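Local coordinates for Cry23AA1 (Bacillus thuringiensis, PDB 4RHZ), which probably acts with its partner Cry37Aa1 as an insecticidal pore-forming toxin of the aerolysin family, and binds a zinc ion, at residues T22-Y27 / F174-R179; F31-E36 / C167-T172; S37-F42 / P162-C167; E81-T86 / N124-T129. All blocks are in the same frame, centred on the assembly; numbering follows the deposited sequence. Where two conformers were deposited one is given.

Overall arrangement
Contacts 1, 2 and 3 illustrate how one long strand can organise an elongated toxin: residues 146-179 pair with strand 22-27 in contact 1 and with strand 32-40 in contacts 2 and 3. The centres of contacts 1 and 2 lie about 21 Å apart and those of 2 and 3 about 17 Å, the latter two sharing C167. Contact 4 joins strands 67-90 and 126-142 in the same large curled sheet, its centre about 15 Å from that of contact 3 and about 36 Å from that of contact 1. Along the chain the four are nested, 1 outermost and 4 innermost, so an N-terminal segment runs antiparallel beside a much later strand, as suits the extended aerolysin-type fold.

Contact 1. Residues T22-Y27 / F174-R179; sequences TVKSTY and FCRGYR
K24 and R176 form the middle hydrogen-bonded pair of an antiparallel strand pairing, and their backbones are joined in both directions: K24 N gives its proton to R176 O at 2.8 Å, and R176 N returns one to K24 O at 2.7 Å. The pairs T22 with Y178 and T26 with F174 repeat the pattern, although the bond from T26 N to F174 O is weak, bent to 135° at the hydrogen.

A water supplements these bonds near T26. It donates to K24 O at 2.7 Å and to F174 O at 2.9 Å, and accepts from R176 NH1 at 2.8 Å, so that the guanidinium is tied indirectly to both strands. K24 and R176 lie side by side on this face, with K24 NZ 4.2 Å from R176 NH1; the two like charges probably disfavour a closer approach. An extended chain from CG to NE carries the R176 guanidinium to the F174 ring, whose edge meets the middle of one guanidinium face.

Apolar touch is modest. T22 CG2 rests 3.6 Å from Y178 CD2, while the carbonyl oxygen T22 O lies at the edge of the tyrosine ring.

On the other face, V23, S25 and C175 turn to helix 6-18, where S25 OG is hydrogen-bonded to Q7 and C175 packs on I10. Strand 182-190 continues the sheet beyond residues 174-179. The result is an antiparallel sheet with one helix-covered face and one mixed aromatic and polar face, bridged by a water, set far from the centre of this elongated aerolysin-type molecule.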
# COMPACT_ATOMS: atom_id res chain seq x y z
N THR A 22 -8.07 -34.51 -36.76
CA THR A 22 -7.73 -33.23 -37.32
C THR A 22 -9.05 -32.44 -37.15
O THR A 22 -10.14 -33.00 -37.42
CB THR A 22 -7.27 -33.45 -38.77
OG1 THR A 22 -5.85 -33.57 -38.80
CG2 THR A 22 -7.57 -32.38 -39.61
N VAL A 23 -8.97 -31.17 -36.66
CA VAL A 23 -10.15 -30.34 -36.43
C VAL A 23 -9.94 -28.91 -36.93
O VAL A 23 -8.85 -28.29 -36.75
CB VAL A 23 -10.47 -30.19 -34.96
CG1 VAL A 23 -11.63 -29.19 -34.73
CG2 VAL A 23 -10.70 -31.53 -34.28
N LYS A 24 -10.97 -28.38 -37.59
CA LYS A 24 -10.95 -27.02 -37.98
C LYS A 24 -12.24 -26.35 -37.51
O LYS A 24 -13.37 -26.87 -37.86
CB LYS A 24 -10.82 -26.93 -39.48
CG LYS A 24 -10.17 -25.67 -39.92
CD LYS A 24 -11.20 -24.69 -40.38
CE LYS A 24 -11.15 -24.58 -41.91
NZ LYS A 24 -11.15 -23.11 -42.27
N SER A 25 -12.08 -25.30 -36.68
CA SER A 25 -13.22 -24.47 -36.19
C SER A 25 -13.22 -23.04 -36.71
O SER A 25 -12.20 -22.51 -37.03
CB SER A 25 -13.33 -24.44 -34.64
OG SER A 25 -12.09 -24.13 -33.95
N THR A 26 -14.37 -22.40 -36.72
CA THR A 26 -14.55 -21.06 -37.21
C THR A 26 -15.61 -20.48 -36.33
O THR A 26 -16.61 -21.11 -36.07
CB THR A 26 -15.06 -21.09 -38.65
OG1 THR A 26 -14.04 -21.71 -39.47
CG2 THR A 26 -15.21 -19.71 -39.18
N TYR A 27 -15.38 -19.29 -35.84
CA TYR A 27 -16.37 -18.57 -35.03
C TYR A 27 -17.52 -18.24 -35.91
O TYR A 27 -17.33 -17.75 -37.00
CB TYR A 27 -15.74 -17.29 -34.36
CG TYR A 27 -14.88 -17.67 -33.18
CD1 TYR A 27 -13.53 -17.78 -33.28
CD2 TYR A 27 -15.45 -17.90 -31.94
CE1 TYR A 27 -12.73 -18.16 -32.16
CE2 TYR A 27 -14.65 -18.23 -30.85
CZ TYR A 27 -13.31 -18.36 -30.97
OH TYR A 27 -12.53 -18.72 -29.83
N PHE A 174 -18.47 -23.14 -35.72
CA PHE A 174 -18.68 -24.12 -36.70
C PHE A 174 -17.50 -25.05 -36.72
O PHE A 174 -16.42 -24.60 -37.05
CB PHE A 174 -18.93 -23.51 -38.09
CG PHE A 174 -19.35 -24.57 -39.12
CD1 PHE A 174 -20.49 -25.35 -38.90
CD2 PHE A 174 -18.57 -24.85 -40.18
CE1 PHE A 174 -20.87 -26.34 -39.78
CE2 PHE A 174 -18.93 -25.86 -41.06
CZ PHE A 174 -20.10 -26.59 -40.87
N CYS A 175 -17.69 -26.33 -36.42
CA CYS A 175 -16.54 -27.26 -36.32
C CYS A 175 -16.56 -28.45 -37.31
O CYS A 175 -17.55 -29.21 -37.42
CB CYS A 175 -16.34 -27.76 -34.86
SG CYS A 175 -16.85 -26.53 -33.56
N ARG A 176 -15.44 -28.60 -38.01
CA ARG A 176 -15.22 -29.63 -38.95
C ARG A 176 -14.21 -30.61 -38.35
O ARG A 176 -13.10 -30.21 -38.03
CB ARG A 176 -14.66 -29.02 -40.27
CG ARG A 176 -15.59 -27.93 -41.01
CD ARG A 176 -14.86 -27.34 -42.25
NE ARG A 176 -15.65 -26.49 -43.17
CZ ARG A 176 -15.75 -25.13 -43.09
NH1 ARG A 176 -15.15 -24.49 -42.07
NH2 ARG A 176 -16.46 -24.41 -44.01
N GLY A 177 -14.61 -31.88 -38.17
CA GLY A 177 -13.70 -32.95 -37.75
C GLY A 177 -13.36 -33.87 -38.90
O GLY A 177 -14.21 -34.19 -39.70
N TYR A 178 -12.11 -34.27 -39.01
CA TYR A 178 -11.66 -35.17 -40.03
C TYR A 178 -10.94 -36.32 -39.40
O TYR A 178 -10.38 -36.17 -38.32
CB TYR A 178 -10.66 -34.51 -40.97
CG TYR A 178 -11.11 -33.21 -41.52
CD1 TYR A 178 -11.68 -33.11 -42.79
CD2 TYR A 178 -10.99 -32.03 -40.73
CE1 TYR A 178 -12.11 -31.83 -43.29
CE2 TYR A 178 -11.41 -30.81 -41.18
CZ TYR A 178 -11.96 -30.70 -42.46
OH TYR A 178 -12.31 -29.44 -42.84
N ARG A 179 -11.03 -37.46 -40.09
CA ARG A 179 -10.40 -38.74 -39.69
C ARG A 179 -10.04 -39.51 -40.98
O ARG A 179 -10.87 -39.61 -41.88
CB ARG A 179 -11.41 -39.53 -38.87
CG ARG A 179 -10.84 -40.64 -37.96
CD ARG A 179 -11.90 -41.70 -37.76
NE ARG A 179 -11.85 -42.34 -36.45
CZ ARG A 179 -12.82 -42.25 -35.54
NH1 ARG A 179 -13.91 -41.51 -35.79
NH2 ARG A 179 -12.68 -42.90 -34.38
O HOH W 1 -14.69 -25.01 -39.37

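Contact 2. Residues F31-E36 / C167-T172; sequences FKVFNE and CDMSGT
D168 OD2 accepts a hydrogen bond from N35 ND2 at 2.7 Å, with 152° at the hydrogen. The amide reaches the oxygen on its anti side, somewhat out of the carboxylate plane, and the two flat groups are steeply inclined to each other. The other carboxylate oxygen, OD1, is bonded to H212, so D168 is gripped from two strands.

N35 owes its place to a beta bulge. N35 and E36 together lie opposite C167, and the left-handed helical backbone of N35 directs its side chain at D168. Just before it, F34 and D168 form a hydrogen-bonded pair, with D168 N 2.8 Å from F34 O. With chi1 near 57°, which sets CG between the backbone N and the carbonyl carbon, the F34 ring lies beneath D168: D168 CB stands 3.8 Å from the ring centroid and 17° off its normal, a CH-pi contact. K32 NZ hangs over the opposite face, likewise offset toward the rim.

The reverse side of the sheet is apolar. V33 CG1 packs 3.9 Å from C167 SG, and V33 CG2 lies beside M169 CG. M169 SD comes to the edge of the F31 ring, 4.0 Å from F31 CZ, a Met-aromatic contact; helix 191-197 touches both residues through V191.

The chemistry is thus divided by face. K32 and D168 lie over opposite faces of F34, and the bonds from N35 and H212 would probably favour an ionised D168 carboxylate, while sulfur and hydrocarbon fill the other side.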
# COMPACT_ATOMS: atom_id res chain seq x y z
N PHE A 31 -21.22 -15.17 -32.91
CA PHE A 31 -20.41 -15.25 -31.72
C PHE A 31 -20.18 -13.89 -31.07
O PHE A 31 -19.73 -12.96 -31.73
CB PHE A 31 -19.08 -15.90 -31.96
CG PHE A 31 -18.44 -16.28 -30.71
CD1 PHE A 31 -18.75 -17.49 -30.13
CD2 PHE A 31 -17.58 -15.39 -30.05
CE1 PHE A 31 -18.14 -17.86 -28.94
CE2 PHE A 31 -17.00 -15.74 -28.86
CZ PHE A 31 -17.28 -17.01 -28.29
N LYS A 32 -20.53 -13.78 -29.80
CA LYS A 32 -20.23 -12.53 -29.13
C LYS A 32 -19.62 -12.59 -27.71
O LYS A 32 -19.90 -13.49 -26.90
CB LYS A 32 -21.36 -11.47 -29.29
CG LYS A 32 -22.75 -11.93 -28.86
CD LYS A 32 -23.84 -10.78 -28.94
CE LYS A 32 -25.02 -11.03 -27.96
NZ LYS A 32 -25.40 -9.81 -27.14
N VAL A 33 -18.73 -11.63 -27.46
CA VAL A 33 -18.22 -11.38 -26.12
C VAL A 33 -18.81 -10.05 -25.59
O VAL A 33 -18.83 -9.07 -26.27
CB VAL A 33 -16.71 -11.30 -26.13
CG1 VAL A 33 -16.15 -11.07 -24.66
CG2 VAL A 33 -16.11 -12.56 -26.78
N PHE A 34 -19.28 -10.04 -24.37
CA PHE A 34 -19.84 -8.80 -23.83
C PHE A 34 -19.86 -8.83 -22.29
O PHE A 34 -19.43 -9.87 -21.65
CB PHE A 34 -21.29 -8.58 -24.39
CG PHE A 34 -22.23 -9.74 -24.10
CD1 PHE A 34 -23.15 -9.66 -23.05
CD2 PHE A 34 -22.16 -10.94 -24.84
CE1 PHE A 34 -24.04 -10.75 -22.80
CE2 PHE A 34 -23.03 -12.03 -24.58
CZ PHE A 34 -23.95 -11.94 -23.55
N ASN A 35 -20.37 -7.73 -21.70
CA ASN A 35 -20.32 -7.48 -20.25
C ASN A 35 -18.93 -7.74 -19.72
O ASN A 35 -18.76 -8.48 -18.73
CB ASN A 35 -21.28 -8.42 -19.48
CG ASN A 35 -22.74 -8.18 -19.82
OD1 ASN A 35 -23.09 -7.12 -20.34
ND2 ASN A 35 -23.59 -9.20 -19.59
N GLU A 36 -17.91 -7.24 -20.41
CA GLU A 36 -16.54 -7.29 -19.87
C GLU A 36 -16.49 -6.46 -18.59
O GLU A 36 -17.10 -5.37 -18.49
CB GLU A 36 -15.55 -6.69 -20.86
CG GLU A 36 -15.36 -7.51 -22.12
CD GLU A 36 -16.11 -6.93 -23.30
OE1 GLU A 36 -17.29 -6.54 -23.15
OE2 GLU A 36 -15.48 -6.85 -24.37
N CYS A 167 -16.14 -12.02 -18.24
CA CYS A 167 -17.07 -11.63 -19.35
C CYS A 167 -18.10 -12.74 -19.65
O CYS A 167 -18.00 -13.85 -19.12
CB CYS A 167 -16.33 -11.27 -20.63
SG CYS A 167 -15.32 -12.64 -21.21
N ASP A 168 -19.08 -12.40 -20.48
CA ASP A 168 -20.08 -13.34 -21.02
C ASP A 168 -19.80 -13.60 -22.49
O ASP A 168 -19.25 -12.77 -23.20
CB ASP A 168 -21.49 -12.75 -20.93
CG ASP A 168 -21.99 -12.66 -19.49
OD1 ASP A 168 -21.57 -13.49 -18.65
OD2 ASP A 168 -22.84 -11.77 -19.22
N MET A 169 -20.26 -14.75 -22.94
CA MET A 169 -20.06 -15.16 -24.31
C MET A 169 -21.33 -15.89 -24.73
O MET A 169 -21.92 -16.65 -23.94
CB MET A 169 -18.87 -16.10 -24.38
CG MET A 169 -17.56 -15.39 -24.40
SD MET A 169 -16.15 -16.52 -24.53
CE MET A 169 -14.85 -15.54 -23.74
N SER A 170 -21.78 -15.61 -25.95
CA SER A 170 -22.90 -16.35 -26.54
C SER A 170 -22.53 -16.61 -27.99
O SER A 170 -21.65 -15.92 -28.56
CB SER A 170 -24.19 -15.55 -26.49
OG SER A 170 -23.98 -14.40 -27.26
N GLY A 171 -23.21 -17.62 -28.57
CA GLY A 171 -22.91 -17.99 -29.94
C GLY A 171 -22.13 -19.27 -30.10
O GLY A 171 -21.87 -19.95 -29.12
N THR A 172 -21.74 -19.61 -31.35
CA THR A 172 -21.25 -20.95 -31.60
C THR A 172 -20.02 -20.89 -32.45
O THR A 172 -19.70 -19.85 -33.04
CB THR A 172 -22.28 -21.76 -32.40
OG1 THR A 172 -22.56 -21.07 -33.64
CG2 THR A 172 -23.58 -21.98 -31.63

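Contact 3. Residues S37-F42 / P162-C167; sequences SVTPQF and PVNVEC
An antiparallel strand pairing, part of the long curled sheet of the aerolysin-type fold, sets V38 beside V165 and T39 beside N164. T39 and N164 are bonded in both directions, with N164 N 2.7 Å from T39 O, and S37 pairs likewise with E166. Where strand 32-40 gives way to a loop, Q41 N still reaches P162 O at 2.9 Å, prolonging the bonding by one residue.

The apolar face carries the valines. V38 CG1 meets V163 CG2 at 3.6 Å, and both residues press on F101 and Y118 of strands 96-105 and 111-119, which lie over this side of the sheet. Further on, F42 CE2 touches P162 CD obliquely.

Polar side chains occupy the other face. A water is hydrogen-bonded to S37 O, to T39 OG1 and to E166 OE2, and it bridges the strands, although more acceptors surround it than it has protons to give. E166 OE1 is bonded to H212, which holds the carboxylate from a third strand. T39 OG1, placed between its backbone N and carbonyl carbon by a chi1 of 61°, also receives a weak bond from N164 ND2 at 3.5 Å.

The amide of N164 therefore works at both ends. The Q41 side chain, extended beyond CG, crosses that of N164 at about a right angle and passes over P162, its OE1 lying 3.5 Å from P162 CB. Its NE2 then donates to N164 OD1 at 3.0 Å, approaching from above the carbonyl plane, 37° out of it, while the two amide planes are inclined by 38°.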
# COMPACT_ATOMS: atom_id res chain seq x y z
N SER A 37 -15.77 -6.96 -17.61
CA SER A 37 -15.78 -6.35 -16.32
C SER A 37 -14.58 -6.79 -15.53
O SER A 37 -14.45 -7.98 -15.23
CB SER A 37 -17.05 -6.76 -15.60
OG SER A 37 -17.05 -6.25 -14.27
N VAL A 38 -13.69 -5.85 -15.22
CA VAL A 38 -12.63 -6.13 -14.26
C VAL A 38 -12.99 -5.43 -12.93
O VAL A 38 -13.19 -4.21 -12.88
CB VAL A 38 -11.27 -5.64 -14.79
CG1 VAL A 38 -10.20 -5.69 -13.68
CG2 VAL A 38 -10.85 -6.43 -16.08
N THR A 39 -13.14 -6.21 -11.87
CA THR A 39 -13.49 -5.67 -10.59
C THR A 39 -12.53 -6.12 -9.48
O THR A 39 -12.15 -7.29 -9.39
CB THR A 39 -14.97 -5.95 -10.19
OG1 THR A 39 -15.16 -7.34 -10.13
CG2 THR A 39 -16.00 -5.31 -11.19
N PRO A 40 -12.11 -5.16 -8.63
CA PRO A 40 -11.21 -5.36 -7.48
C PRO A 40 -11.92 -6.21 -6.48
O PRO A 40 -13.07 -6.00 -6.29
CB PRO A 40 -11.03 -3.93 -6.93
CG PRO A 40 -12.33 -3.22 -7.33
CD PRO A 40 -12.59 -3.77 -8.72
N GLN A 41 -11.24 -7.15 -5.85
CA GLN A 41 -11.89 -7.99 -4.87
C GLN A 41 -12.25 -7.23 -3.57
O GLN A 41 -13.18 -7.64 -2.87
CB GLN A 41 -11.05 -9.24 -4.58
CG GLN A 41 -11.21 -10.22 -5.74
CD GLN A 41 -10.54 -11.57 -5.56
OE1 GLN A 41 -9.93 -11.87 -4.50
NE2 GLN A 41 -10.65 -12.42 -6.60
N PHE A 42 -11.49 -6.17 -3.25
CA PHE A 42 -11.77 -5.25 -2.17
C PHE A 42 -11.27 -3.91 -2.62
O PHE A 42 -10.55 -3.79 -3.61
CB PHE A 42 -11.11 -5.69 -0.83
CG PHE A 42 -9.61 -5.95 -0.92
CD1 PHE A 42 -8.70 -4.89 -0.91
CD2 PHE A 42 -9.13 -7.25 -1.01
CE1 PHE A 42 -7.32 -5.11 -0.99
CE2 PHE A 42 -7.75 -7.49 -1.09
CZ PHE A 42 -6.83 -6.40 -1.09
N PRO A 162 -6.13 -8.33 -5.68
CA PRO A 162 -6.63 -9.27 -6.70
C PRO A 162 -7.81 -8.67 -7.41
O PRO A 162 -8.65 -7.98 -6.80
CB PRO A 162 -7.06 -10.50 -5.88
CG PRO A 162 -6.29 -10.42 -4.56
CD PRO A 162 -6.12 -8.93 -4.33
N VAL A 163 -7.87 -8.85 -8.73
CA VAL A 163 -9.09 -8.44 -9.44
C VAL A 163 -9.72 -9.68 -10.13
O VAL A 163 -9.02 -10.68 -10.46
CB VAL A 163 -8.85 -7.28 -10.44
CG1 VAL A 163 -8.13 -6.11 -9.77
CG2 VAL A 163 -8.04 -7.75 -11.66
N ASN A 164 -11.03 -9.58 -10.31
CA ASN A 164 -11.81 -10.49 -11.10
C ASN A 164 -11.80 -10.01 -12.53
O ASN A 164 -12.09 -8.84 -12.79
CB ASN A 164 -13.24 -10.47 -10.60
CG ASN A 164 -13.35 -10.93 -9.17
OD1 ASN A 164 -12.72 -11.91 -8.76
ND2 ASN A 164 -14.11 -10.17 -8.39
N VAL A 165 -11.49 -10.92 -13.45
CA VAL A 165 -11.43 -10.64 -14.90
C VAL A 165 -12.53 -11.51 -15.58
O VAL A 165 -12.38 -12.72 -15.72
CB VAL A 165 -10.01 -10.99 -15.43
CG1 VAL A 165 -9.89 -10.77 -16.92
CG2 VAL A 165 -8.91 -10.20 -14.69
N GLU A 166 -13.63 -10.90 -15.97
CA GLU A 166 -14.86 -11.58 -16.27
C GLU A 166 -15.47 -11.10 -17.55
O GLU A 166 -15.33 -9.92 -17.92
CB GLU A 166 -15.89 -11.34 -15.16
CG GLU A 166 -15.54 -12.11 -13.92
CD GLU A 166 -16.60 -11.94 -12.86
OE1 GLU A 166 -17.38 -12.87 -12.65
OE2 GLU A 166 -16.72 -10.85 -12.28
N CYS A 167 -16.14 -12.02 -18.24
CA CYS A 167 -17.07 -11.63 -19.35
C CYS A 167 -18.10 -12.74 -19.65
O CYS A 167 -18.00 -13.85 -19.12
CB CYS A 167 -16.33 -11.27 -20.63
SG CYS A 167 -15.32 -12.64 -21.21
O HOH W 2 -15.56 -8.52 -12.46

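Contact 4. Residues E81-T86 / N124-T129; sequences ETSAVT and NTTTTT
E81, T126 and T82 have the most surface buried here; E81 and T126 are joined across the antiparallel strands through the backbone, T82 through its hydroxyl. In E81 the N gives a proton to T128 O at 2.9 Å, and the O accepts from T128 N at 2.8 Å. The same carbonyl oxygen lies 3.0 Å from T127 CA, a CA-H...O contact. Its side chain, on the face shared with S83 and T126, packs on V114 of strand 111-119.

T82 instead uses its hydroxyl. In this non-hydrogen-bonded pair, T82 OG1 and T127 OG1 are hydrogen-bonded at 2.8 Å, and either could donate. Both hydroxyls stand beside their own backbone N (chi1 -64° and -59°), which brings the oxygens together across the strands, while T82 CG2 lies 3.5 Å from T127 OG1.

T126 forms the next hydrogen-bonded pair with S83; T126 N and S83 O are 3.0 Å apart, and a matching bond runs back. Beyond it the strands separate. A84 CB touches T125 CG2 at 3.6 Å, and a water accepting from V85 N and donating to N124 O, 2.8 Å away, fills in for direct pairing.

Such serine- and threonine-rich strands, enclosing in sequence the hairpin 96-105/111-119 that packs against their sheet, are consistent with an aerolysin-family toxin. The pairing also runs on to the zinc site, where H79, E130 and H132 bind the metal, with the E81 side chain near the ion and that of T128 near E130.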
# COMPACT_ATOMS: atom_id res chain seq x y z
N GLU A 81 3.95 0.88 -10.79
CA GLU A 81 2.63 0.21 -10.94
C GLU A 81 2.73 -0.98 -11.89
O GLU A 81 3.44 -0.96 -12.94
CB GLU A 81 1.57 1.15 -11.48
CG GLU A 81 1.50 2.41 -10.70
CD GLU A 81 0.55 3.45 -11.24
OE1 GLU A 81 0.07 3.39 -12.41
OE2 GLU A 81 0.27 4.39 -10.47
N THR A 82 2.01 -2.03 -11.53
CA THR A 82 2.08 -3.30 -12.18
C THR A 82 0.66 -3.89 -12.21
O THR A 82 -0.11 -3.83 -11.21
CB THR A 82 3.02 -4.16 -11.47
OG1 THR A 82 4.28 -3.57 -11.60
CG2 THR A 82 3.12 -5.61 -12.10
N SER A 83 0.31 -4.38 -13.40
CA SER A 83 -0.86 -5.19 -13.58
C SER A 83 -0.64 -6.38 -14.57
O SER A 83 0.38 -6.41 -15.30
CB SER A 83 -2.04 -4.33 -13.97
OG SER A 83 -1.85 -3.87 -15.28
N ALA A 84 -1.50 -7.40 -14.44
CA ALA A 84 -1.51 -8.59 -15.35
C ALA A 84 -2.84 -9.35 -15.17
O ALA A 84 -3.56 -9.15 -14.17
CB ALA A 84 -0.36 -9.51 -15.07
N VAL A 85 -3.21 -10.15 -16.17
CA VAL A 85 -4.26 -11.13 -16.08
C VAL A 85 -3.47 -12.39 -15.72
O VAL A 85 -2.43 -12.65 -16.28
CB VAL A 85 -4.92 -11.31 -17.46
CG1 VAL A 85 -5.83 -12.62 -17.55
CG2 VAL A 85 -5.68 -10.04 -17.88
N THR A 86 -3.94 -13.15 -14.75
CA THR A 86 -3.27 -14.43 -14.41
C THR A 86 -4.15 -15.61 -14.85
O THR A 86 -3.66 -16.75 -15.05
CB THR A 86 -3.03 -14.53 -12.87
OG1 THR A 86 -4.25 -14.14 -12.22
CG2 THR A 86 -1.97 -13.51 -12.45
N ASN A 124 1.06 -11.85 -19.92
CA ASN A 124 2.15 -10.86 -19.89
C ASN A 124 1.96 -9.84 -18.81
O ASN A 124 0.81 -9.30 -18.62
CB ASN A 124 2.13 -10.12 -21.18
CG ASN A 124 2.76 -10.92 -22.29
OD1 ASN A 124 3.26 -12.08 -22.08
ND2 ASN A 124 2.75 -10.35 -23.49
N THR A 125 3.01 -9.56 -18.07
CA THR A 125 2.81 -8.55 -17.05
C THR A 125 3.38 -7.20 -17.52
O THR A 125 4.43 -7.17 -18.20
CB THR A 125 3.35 -9.02 -15.65
OG1 THR A 125 4.76 -8.97 -15.67
CG2 THR A 125 3.08 -10.46 -15.42
N THR A 126 2.67 -6.10 -17.17
CA THR A 126 3.13 -4.74 -17.48
C THR A 126 3.37 -3.88 -16.23
O THR A 126 2.51 -3.77 -15.35
CB THR A 126 2.23 -3.93 -18.47
OG1 THR A 126 0.94 -3.81 -17.89
CG2 THR A 126 2.09 -4.59 -19.86
N THR A 127 4.56 -3.28 -16.19
CA THR A 127 5.00 -2.40 -15.10
C THR A 127 5.48 -1.08 -15.67
O THR A 127 6.24 -1.07 -16.66
CB THR A 127 6.18 -3.02 -14.37
OG1 THR A 127 5.80 -4.29 -13.83
CG2 THR A 127 6.67 -2.10 -13.22
N THR A 128 5.02 0.03 -15.07
CA THR A 128 5.61 1.39 -15.24
C THR A 128 6.33 1.86 -13.97
O THR A 128 5.76 1.82 -12.87
CB THR A 128 4.57 2.47 -15.58
OG1 THR A 128 3.78 2.03 -16.65
CG2 THR A 128 5.26 3.73 -16.09
N THR A 129 7.58 2.25 -14.13
CA THR A 129 8.36 2.89 -13.09
C THR A 129 8.67 4.31 -13.56
O THR A 129 9.26 4.50 -14.62
CB THR A 129 9.71 2.18 -12.90
OG1 THR A 129 9.49 0.80 -12.70
CG2 THR A 129 10.46 2.66 -11.66
O HOH W 3 -1.96 -9.70 -18.80